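Local coordinates for succinyl-CoA ligase (ADP-forming) subunit alpha (Methanosaeta concilii, PDB 6HXI), which belongs to the succinyl-CoA ligase alpha-subunit family, binds coenzyme A and carries a helical region related to the C-terminal domain of citrate synthase, at residues Tyr369-Val377 and Val387-Glu396; Val412-Ala422 and Phe576-His587. All blocks are in the same frame, centred on the assembly; numbering follows the deposited sequence.

Contact 1 of 2, residues Tyr369-Val377 and Val387-Glu396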
loop_
_atom_site.group_PDB
_atom_site.type_symbol
_atom_site.label_atom_id
_atom_site.label_comp_id
_atom_site.label_asym_id
_atom_site.label_seq_id
_atom_site.Cartn_x
_atom_site.Cartn_y
_atom_site.Cartn_z
ATOM N N TYR B 369 -7.745 -19.614 -17.697
ATOM C CA TYR B 369 -7.855 -18.151 -17.720
ATOM C C TYR B 369 -9.065 -17.916 -18.586
ATOM O O TYR B 369 -8.998 -18.201 -19.769
ATOM C CB TYR B 369 -6.625 -17.454 -18.393
ATOM C CG TYR B 369 -5.310 -17.513 -17.645
ATOM C CD1 TYR B 369 -5.274 -17.788 -16.266
ATOM C CD2 TYR B 369 -4.131 -17.088 -18.247
ATOM C CE1 TYR B 369 -4.076 -17.723 -15.551
ATOM C CE2 TYR B 369 -2.933 -17.026 -17.541
ATOM C CZ TYR B 369 -2.911 -17.331 -16.197
ATOM O OH TYR B 369 -1.699 -17.318 -15.576
ATOM N N ALA B 370 -10.175 -17.448 -17.991
ATOM C CA ALA B 370 -11.467 -17.162 -18.646
ATOM C C ALA B 370 -11.963 -18.390 -19.395
ATOM O O ALA B 370 -12.413 -18.293 -20.520
ATOM C CB ALA B 370 -11.363 -15.938 -19.587
ATOM N N GLY B 371 -11.783 -19.548 -18.785
ATOM C CA GLY B 371 -12.219 -20.818 -19.357
ATOM C C GLY B 371 -11.267 -21.453 -20.347
ATOM O O GLY B 371 -11.518 -22.560 -20.785
ATOM N N LYS B 372 -10.150 -20.814 -20.671
ATOM C CA LYS B 372 -9.175 -21.358 -21.642
ATOM C C LYS B 372 -7.983 -21.970 -20.842
ATOM O O LYS B 372 -7.457 -21.326 -19.927
ATOM C CB LYS B 372 -8.712 -20.183 -22.553
ATOM C CG LYS B 372 -8.024 -20.567 -23.815
ATOM C CD LYS B 372 -8.167 -19.476 -24.864
ATOM C CE LYS B 372 -7.480 -19.876 -26.154
ATOM N NZ LYS B 372 -8.179 -20.995 -26.851
ATOM N N LYS B 373 -7.600 -23.218 -21.146
ATOM C CA LYS B 373 -6.453 -23.862 -20.463
ATOM C C LYS B 373 -5.158 -23.025 -20.661
ATOM O O LYS B 373 -4.889 -22.558 -21.772
ATOM C CB LYS B 373 -6.214 -25.272 -21.020
ATOM C CG LYS B 373 -7.304 -26.308 -20.733
ATOM C CD LYS B 373 -7.169 -27.438 -21.767
ATOM C CE LYS B 373 -7.945 -28.673 -21.353
ATOM N NZ LYS B 373 -7.403 -29.313 -20.107
ATOM N N LEU B 374 -4.356 -22.883 -19.618
ATOM C CA LEU B 374 -3.104 -22.129 -19.692
ATOM C C LEU B 374 -2.178 -22.642 -20.806
ATOM O O LEU B 374 -1.598 -21.820 -21.521
ATOM C CB LEU B 374 -2.396 -22.054 -18.325
ATOM C CG LEU B 374 -1.027 -21.332 -18.211
ATOM C CD1 LEU B 374 -1.062 -19.869 -18.740
ATOM C CD2 LEU B 374 -0.540 -21.355 -16.797
ATOM N N SER B 375 -2.087 -23.972 -20.994
ATOM C CA SER B 375 -1.250 -24.580 -22.040
ATOM C C SER B 375 -1.714 -24.147 -23.406
ATOM O O SER B 375 -0.862 -23.901 -24.240
ATOM C CB SER B 375 -1.219 -26.106 -21.929
ATOM O OG SER B 375 -2.510 -26.680 -22.082
ATOM N N ASP B 376 -3.043 -23.963 -23.624
ATOM C CA ASP B 376 -3.588 -23.434 -24.873
ATOM C C ASP B 376 -3.258 -21.944 -25.073
ATOM O O ASP B 376 -2.987 -21.533 -26.191
ATOM C CB ASP B 376 -5.097 -23.696 -24.970
ATOM C CG ASP B 376 -5.476 -25.154 -25.182
ATOM O OD1 ASP B 376 -4.574 -25.977 -25.533
ATOM O OD2 ASP B 376 -6.666 -25.479 -25.019
ATOM N N VAL B 377 -3.246 -21.138 -23.991
ATOM C CA VAL B 377 -2.906 -19.711 -24.034
ATOM C C VAL B 377 -1.454 -19.538 -24.535
ATOM O O VAL B 377 -1.179 -18.752 -25.466
ATOM C CB VAL B 377 -3.119 -19.079 -22.638
ATOM C CG1 VAL B 377 -2.624 -17.641 -22.607
ATOM C CG2 VAL B 377 -4.588 -19.145 -22.221
ATOM N N VAL B 387 -3.309 -12.503 -22.556
ATOM C CA VAL B 387 -3.566 -12.898 -21.175
ATOM C C VAL B 387 -4.397 -11.790 -20.449
ATOM O O VAL B 387 -5.348 -12.100 -19.747
ATOM C CB VAL B 387 -2.267 -13.286 -20.408
ATOM C CG1 VAL B 387 -2.505 -13.328 -18.902
ATOM C CG2 VAL B 387 -1.726 -14.615 -20.882
ATOM N N ILE B 388 -4.088 -10.529 -20.697
ATOM C CA ILE B 388 -4.852 -9.400 -20.150
ATOM C C ILE B 388 -6.253 -9.400 -20.781
ATOM O O ILE B 388 -7.221 -9.196 -20.073
ATOM C CB ILE B 388 -4.058 -8.082 -20.398
ATOM C CG1 ILE B 388 -2.805 -8.036 -19.463
ATOM C CG2 ILE B 388 -4.941 -6.848 -20.257
ATOM C CD1 ILE B 388 -1.762 -6.909 -19.717
ATOM N N GLY B 389 -6.354 -9.687 -22.087
ATOM C CA GLY B 389 -7.635 -9.792 -22.762
ATOM C C GLY B 389 -8.531 -10.799 -22.077
ATOM O O GLY B 389 -9.696 -10.508 -21.800
ATOM N N LEU B 390 -7.975 -11.950 -21.708
ATOM C CA LEU B 390 -8.755 -12.995 -21.020
ATOM C C LEU B 390 -9.105 -12.648 -19.589
ATOM O O LEU B 390 -10.280 -12.702 -19.202
ATOM C CB LEU B 390 -7.987 -14.334 -21.037
ATOM C CG LEU B 390 -7.771 -14.996 -22.409
ATOM C CD1 LEU B 390 -6.784 -16.161 -22.269
ATOM C CD2 LEU B 390 -9.099 -15.500 -22.988
ATOM N N LEU B 391 -8.094 -12.280 -18.806
ATOM C CA LEU B 391 -8.257 -11.992 -17.370
ATOM C C LEU B 391 -8.986 -10.721 -17.044
ATOM O O LEU B 391 -9.658 -10.687 -16.018
ATOM C CB LEU B 391 -6.889 -12.041 -16.675
ATOM C CG LEU B 391 -6.285 -13.474 -16.647
ATOM C CD1 LEU B 391 -4.907 -13.456 -16.081
ATOM C CD2 LEU B 391 -7.173 -14.456 -15.841
ATOM N N TRP B 392 -8.882 -9.668 -17.886
ATOM C CA TRP B 392 -9.585 -8.418 -17.611
ATOM C C TRP B 392 -10.862 -8.257 -18.447
ATOM O O TRP B 392 -11.838 -7.734 -17.932
ATOM C CB TRP B 392 -8.698 -7.181 -17.858
ATOM C CG TRP B 392 -7.456 -7.058 -17.016
ATOM C CD1 TRP B 392 -6.891 -8.011 -16.215
ATOM C CD2 TRP B 392 -6.552 -5.952 -17.026
ATOM N NE1 TRP B 392 -5.690 -7.570 -15.730
ATOM C CE2 TRP B 392 -5.449 -6.308 -16.223
ATOM C CE3 TRP B 392 -6.558 -4.690 -17.663
ATOM C CZ2 TRP B 392 -4.367 -5.442 -16.012
ATOM C CZ3 TRP B 392 -5.518 -3.802 -17.398
ATOM C CH2 TRP B 392 -4.418 -4.195 -16.620
ATOM N N PHE B 393 -10.850 -8.597 -19.748
ATOM C CA PHE B 393 -12.048 -8.325 -20.557
ATOM C C PHE B 393 -12.844 -9.554 -20.858
ATOM O O PHE B 393 -13.920 -9.441 -21.444
ATOM C CB PHE B 393 -11.715 -7.553 -21.845
ATOM C CG PHE B 393 -10.872 -6.325 -21.620
ATOM C CD1 PHE B 393 -9.477 -6.413 -21.556
ATOM C CD2 PHE B 393 -11.455 -5.078 -21.487
ATOM C CE1 PHE B 393 -8.689 -5.282 -21.322
ATOM C CE2 PHE B 393 -10.663 -3.940 -21.271
ATOM C CZ PHE B 393 -9.292 -4.058 -21.176
ATOM N N LYS B 394 -12.334 -10.722 -20.431
ATOM C CA LYS B 394 -12.914 -12.049 -20.709
ATOM C C LYS B 394 -13.118 -12.226 -22.227
ATOM O O LYS B 394 -14.181 -12.615 -22.678
ATOM C CB LYS B 394 -14.179 -12.305 -19.872
ATOM C CG LYS B 394 -13.872 -12.479 -18.394
ATOM C CD LYS B 394 -15.058 -13.009 -17.606
ATOM C CE LYS B 394 -16.153 -12.000 -17.495
ATOM N NZ LYS B 394 -17.412 -12.609 -16.991
ATOM N N LYS B 395 -12.092 -11.815 -23.011
ATOM C CA LYS B 395 -12.113 -11.877 -24.463
ATOM C C LYS B 395 -10.865 -12.486 -25.038
ATOM O O LYS B 395 -9.780 -12.264 -24.543
ATOM C CB LYS B 395 -12.275 -10.477 -25.095
ATOM C CG LYS B 395 -13.574 -9.758 -24.768
ATOM C CD LYS B 395 -14.747 -10.328 -25.531
ATOM C CE LYS B 395 -16.027 -10.097 -24.767
ATOM N NZ LYS B 395 -16.332 -8.662 -24.592
ATOM N N GLU B 396 -11.024 -13.168 -26.158
ATOM C CA GLU B 396 -9.926 -13.674 -26.958
ATOM C C GLU B 396 -9.759 -12.537 -27.953
ATOM O O GLU B 396 -10.594 -12.355 -28.821
ATOM C CB GLU B 396 -10.294 -15.002 -27.641
ATOM C CG GLU B 396 -9.076 -15.636 -28.305
ATOM C CD GLU B 396 -9.108 -17.121 -28.629
ATOM O OE1 GLU B 396 -8.061 -17.630 -29.100
ATOM O OE2 GLU B 396 -10.153 -17.779 -28.400
#
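Tyr369 and Ala370 rest on Leu390 and Leu391 where a tight β-hairpin is packed against helix 383-393. The hairpin joins strands 368-369 and 372-373 through a type I' turn from Tyr369 to Lys372, with backbone bonds in both directions between these two residues; the chain then enters helix 374-379, which brings Val377 back to the contact. The aromatic contact is a CH-pi interaction: Leu391 CD1 stands over the middle of one face of the Tyr369 ring, 4.1 Å from its centroid and only 1° off the normal. The second methyl, Leu391 CD2, lies 3.9 Å from Tyr369 CD1, so the leucine fork spans the ring centre and its rim. Val387 CG1 comes obliquely to Tyr369 CE2, at 4.0 Å. Beyond the ring, the hydroxyl of this buried tyrosine is hydrogen-bonded to Gln410 O of the second subunit.

Aliphatic contacts extend the interface away from the ring. The two methyls of Val377 diverge to different partners: CG1, anti to the backbone N (chi1 173°), lies 3.6 Å from Val387 CG2, while CG2 meets Leu390 CD1 tip to tip at 3.7 Å. Ala370, at the turn, lays its CB 4.0 Å from Leu390 CB, the same methyl also resting against the carbonyl oxygen of that leucine, and Pro611 of the third subunit packs on this alanine.

Charge enters at the hairpin's far strand. Lys372 crosses Glu396 at about a right angle, the glutamate extended beyond CG. Glu396 OE1 forms its salt bridge with Arg380, so the two cations gather round one carboxylate; the lysine approaches without a salt bridge, its CE 3.7 Å and its NZ 4.0 Å from Glu396 OE1.

Contact 2 of 2, residues Val412-Ala422 and Phe576-His587. With ACT (acetate ion), chain L.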
loop_
_atom_site.group_PDB
_atom_site.type_symbol
_atom_site.label_atom_id
_atom_site.label_comp_id
_atom_site.label_asym_id
_atom_site.label_seq_id
_atom_site.Cartn_x
_atom_site.Cartn_y
_atom_site.Cartn_z
ATOM N N VAL B 412 4.371 3.189 -21.481
ATOM C CA VAL B 412 4.175 3.780 -20.159
ATOM C C VAL B 412 5.123 3.175 -19.100
ATOM O O VAL B 412 5.018 3.562 -17.939
ATOM C CB VAL B 412 2.699 3.796 -19.684
ATOM C CG1 VAL B 412 1.770 4.423 -20.732
ATOM C CG2 VAL B 412 2.198 2.394 -19.296
ATOM N N ALA B 413 6.035 2.251 -19.473
ATOM C CA ALA B 413 6.934 1.561 -18.520
ATOM C C ALA B 413 7.641 2.521 -17.551
ATOM O O ALA B 413 7.673 2.272 -16.354
ATOM C CB ALA B 413 7.936 0.693 -19.233
ATOM N N ASP B 414 8.125 3.631 -18.068
ATOM C CA ASP B 414 8.766 4.611 -17.233
ATOM C C ASP B 414 8.793 5.962 -17.882
ATOM O O ASP B 414 8.918 6.049 -19.078
ATOM C CB ASP B 414 10.218 4.208 -16.906
ATOM C CG ASP B 414 10.634 4.878 -15.609
ATOM O OD1 ASP B 414 9.924 4.680 -14.583
ATOM O OD2 ASP B 414 11.564 5.729 -15.652
ATOM N N HIS B 415 8.783 7.007 -17.074
ATOM C CA HIS B 415 8.897 8.364 -17.540
ATOM C C HIS B 415 9.904 9.149 -16.658
ATOM O O HIS B 415 9.773 10.350 -16.474
ATOM C CB HIS B 415 7.525 9.052 -17.673
ATOM C CG HIS B 415 7.556 10.220 -18.625
ATOM N ND1 HIS B 415 8.284 10.181 -19.819
ATOM C CD2 HIS B 415 6.921 11.407 -18.551
ATOM C CE1 HIS B 415 8.073 11.349 -20.409
ATOM N NE2 HIS B 415 7.286 12.132 -19.666
ATOM N N GLY B 416 10.958 8.472 -16.233
ATOM C CA GLY B 416 12.030 9.094 -15.469
ATOM C C GLY B 416 11.696 9.080 -13.992
ATOM O O GLY B 416 10.566 8.747 -13.580
ATOM N N PRO B 417 12.700 9.434 -13.172
ATOM C CA PRO B 417 12.541 9.339 -11.709
ATOM C C PRO B 417 11.796 10.472 -11.021
ATOM O O PRO B 417 11.507 10.377 -9.844
ATOM C CB PRO B 417 14.003 9.320 -11.247
ATOM C CG PRO B 417 14.711 10.217 -12.216
ATOM C CD PRO B 417 14.087 9.816 -13.539
ATOM N N ALA B 418 11.547 11.572 -11.722
ATOM C CA ALA B 418 10.996 12.778 -11.178
ATOM C C ALA B 418 9.491 12.762 -10.995
ATOM O O ALA B 418 8.981 13.500 -10.146
ATOM C CB ALA B 418 11.455 13.989 -12.025
ATOM N N VAL B 419 8.769 11.911 -11.718
ATOM C CA VAL B 419 7.300 11.866 -11.580
ATOM C C VAL B 419 6.855 11.270 -10.209
ATOM O O VAL B 419 7.585 10.455 -9.624
ATOM C CB VAL B 419 6.627 11.186 -12.772
ATOM C CG1 VAL B 419 6.957 11.910 -14.082
ATOM C CG2 VAL B 419 7.020 9.745 -12.834
ATOM N N SER B 420 5.642 11.627 -9.742
ATOM C CA SER B 420 5.132 11.273 -8.403
ATOM C C SER B 420 5.395 9.822 -7.977
ATOM O O SER B 420 5.969 9.604 -6.916
ATOM C CB SER B 420 3.649 11.614 -8.278
ATOM O OG SER B 420 3.564 13.023 -8.132
ATOM N N GLY B 421 4.957 8.874 -8.784
ATOM C CA GLY B 421 5.093 7.445 -8.523
ATOM C C GLY B 421 6.520 6.978 -8.382
ATOM O O GLY B 421 6.852 6.314 -7.402
ATOM N N ALA B 422 7.382 7.346 -9.351
ATOM C CA ALA B 422 8.782 6.936 -9.337
ATOM C C ALA B 422 9.449 7.614 -8.133
ATOM O O ALA B 422 10.157 6.971 -7.381
ATOM C CB ALA B 422 9.457 7.324 -10.644
ATOM N N PHE B 576 -2.175 1.418 -16.861
ATOM C CA PHE B 576 -1.111 2.345 -16.494
ATOM C C PHE B 576 -0.304 1.822 -15.291
ATOM O O PHE B 576 0.921 1.890 -15.298
ATOM C CB PHE B 576 -1.665 3.760 -16.215
ATOM C CG PHE B 576 -0.600 4.783 -15.884
ATOM C CD1 PHE B 576 0.184 5.350 -16.890
ATOM C CD2 PHE B 576 -0.344 5.143 -14.562
ATOM C CE1 PHE B 576 1.200 6.272 -16.577
ATOM C CE2 PHE B 576 0.687 6.065 -14.244
ATOM C CZ PHE B 576 1.408 6.662 -15.257
ATOM N N ALA B 577 -0.983 1.296 -14.299
ATOM C CA ALA B 577 -0.364 0.749 -13.080
ATOM C C ALA B 577 0.529 -0.442 -13.342
ATOM O O ALA B 577 1.640 -0.526 -12.827
ATOM C CB ALA B 577 -1.427 0.415 -12.043
ATOM N N LEU B 578 0.070 -1.327 -14.194
ATOM C CA LEU B 578 0.811 -2.508 -14.590
ATOM C C LEU B 578 2.082 -2.096 -15.370
ATOM O O LEU B 578 3.189 -2.561 -15.062
ATOM C CB LEU B 578 -0.117 -3.414 -15.412
ATOM C CG LEU B 578 0.504 -4.695 -15.971
ATOM C CD1 LEU B 578 0.801 -5.692 -14.881
ATOM C CD2 LEU B 578 -0.381 -5.297 -16.997
ATOM N N GLY B 579 1.928 -1.239 -16.371
ATOM C CA GLY B 579 3.084 -0.784 -17.126
ATOM C C GLY B 579 4.057 0.043 -16.309
ATOM O O GLY B 579 5.252 -0.239 -16.307
ATOM N N ARG B 580 3.564 1.044 -15.567
ATOM C CA ARG B 580 4.457 1.913 -14.780
ATOM C C ARG B 580 5.134 1.145 -13.604
ATOM O O ARG B 580 6.182 1.571 -13.148
ATOM C CB ARG B 580 3.749 3.209 -14.353
ATOM C CG ARG B 580 4.608 4.261 -13.621
ATOM C CD ARG B 580 5.892 4.639 -14.384
ATOM N NE ARG B 580 5.509 5.090 -15.724
ATOM C CZ ARG B 580 5.184 6.332 -16.025
ATOM N NH1 ARG B 580 4.743 6.630 -17.237
ATOM N NH2 ARG B 580 5.350 7.300 -15.135
ATOM N N SER B 581 4.657 -0.075 -13.261
ATOM C CA SER B 581 5.273 -0.933 -12.235
ATOM C C SER B 581 6.655 -1.322 -12.637
ATOM O O SER B 581 7.512 -1.496 -11.792
ATOM C CB SER B 581 4.452 -2.206 -12.050
ATOM O OG SER B 581 3.409 -1.780 -11.191
ATOM N N ILE B 582 6.844 -1.535 -13.918
ATOM C CA ILE B 582 8.118 -1.874 -14.483
ATOM C C ILE B 582 9.146 -0.820 -14.132
ATOM O O ILE B 582 10.223 -1.199 -13.718
ATOM C CB ILE B 582 8.032 -2.046 -16.049
ATOM C CG1 ILE B 582 7.133 -3.239 -16.407
ATOM C CG2 ILE B 582 9.429 -2.258 -16.636
ATOM C CD1 ILE B 582 6.659 -3.316 -17.905
ATOM N N GLY B 583 8.880 0.448 -14.450
ATOM C CA GLY B 583 9.855 1.513 -14.168
ATOM C C GLY B 583 9.968 1.777 -12.672
ATOM O O GLY B 583 11.050 2.090 -12.166
ATOM N N LEU B 584 8.883 1.562 -11.940
ATOM C CA LEU B 584 8.900 1.740 -10.440
ATOM C C LEU B 584 9.855 0.726 -9.800
ATOM O O LEU B 584 10.761 1.127 -9.102
ATOM C CB LEU B 584 7.504 1.706 -9.801
ATOM C CG LEU B 584 6.675 2.995 -9.585
ATOM C CD1 LEU B 584 6.796 4.014 -10.688
ATOM C CD2 LEU B 584 5.215 2.653 -9.346
ATOM N N ILE B 585 9.726 -0.548 -10.152
ATOM C CA ILE B 585 10.624 -1.647 -9.724
ATOM C C ILE B 585 12.067 -1.297 -10.185
ATOM O O ILE B 585 13.005 -1.391 -9.406
ATOM C CB ILE B 585 10.124 -3.001 -10.305
ATOM C CG1 ILE B 585 8.770 -3.426 -9.583
ATOM C CG2 ILE B 585 11.209 -4.090 -10.107
ATOM C CD1 ILE B 585 7.884 -4.457 -10.316
ATOM N N GLY B 586 12.217 -0.875 -11.423
ATOM C CA GLY B 586 13.509 -0.424 -11.945
ATOM C C GLY B 586 14.168 0.630 -11.055
ATOM O O GLY B 586 15.325 0.493 -10.642
ATOM N N HIS B 587 13.460 1.692 -10.753
ATOM C CA HIS B 587 14.015 2.783 -9.902
ATOM C C HIS B 587 14.326 2.323 -8.441
ATOM O O HIS B 587 15.359 2.667 -7.861
ATOM C CB HIS B 587 13.016 3.957 -9.865
ATOM C CG HIS B 587 13.023 4.738 -11.156
ATOM N ND1 HIS B 587 14.138 5.401 -11.563
ATOM C CD2 HIS B 587 12.030 4.943 -12.047
ATOM C CE1 HIS B 587 13.817 5.979 -12.710
ATOM N NE2 HIS B 587 12.551 5.728 -13.042
HETATM C C ACT L . 3.536 10.141 -16.791
HETATM O O ACT L . 3.930 10.309 -17.994
HETATM O OXT ACT L . 4.288 9.802 -15.842
HETATM C CH3 ACT L . 2.019 10.382 -16.467
#
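Arg580 reaches from its helix along the backbone of Val412, Ala413 and Asp414. Its CB lies 3.8 Å from Val412 O and under one face of the Phe576 ring. CG stands anti to the backbone N (chi1 -175°), and bends at the next two torsions fold the chain back toward Val412. CD passes 3.6 Å from Ala413 O. NE donates to Val412 O at 2.7 Å and 161°, the oxygen lying in the guanidinium plane; NH1 adds a weak bond to this oxygen and has His415 CB beside it. Around CZ the flat group is sandwiched, His415 N over the centre of one face and Phe576 CZ toward the rim of the other. The tip atom touches Val419 CG2. Arg580 NH2 also makes a nearly straight hydrogen bond of 2.8 Å to OXT of an acetate ion, probably from the crystallisation liquor.

Both segments belong to the helical region related to the C-terminal domain of citrate synthase: the link from helix 399-412 to helix 420-430 runs along long helix 571-594. Gly579 and Gly583, without side chains, let this link lie directly on the helix, and Ala413 CA makes a CA-H...O contact with Gly579 O at 3.3 Å. One turn past Gly583, His587 NE2 donates to Asp414 OD2 at 2.8 Å, on the syn side but well out of the carboxylate plane, with carboxylate and ring planes 47° apart. From the opposite face of the carboxylate, Gly416 N reaches Asp414 OD2 at 2.9 Å, closing an Asx turn, and Ser360 OG of the second subunit also bonds this oxygen. Pro417 CA covers one face of the His587 ring, and Ala422 CB approaches CD2 of that ring obliquely.

How the contacts relate
Contact 1 comes first along the chain and closes before contact 2 opens; their centres lie about 26 Å apart, on the same side of the chain's centre. Within one chain they meet where helix 383-393 packs against helix 571-594: Leu578 fits against Ile388 and Trp392, with Ile388 CD1 and Leu578 CD2 3.4 Å apart. Between subunits they meet again, contact 1 of one copy facing contact 2 of the second subunit. There Trp392 NE1 is hydrogen-bonded to Ile582 O of the second subunit, Val387 packs on its Ala413, and the Tyr369 hydroxyl is weakly bonded to the backbone N of its Asp414. The hairpin of contact 1 is thus built into the joint between two copies.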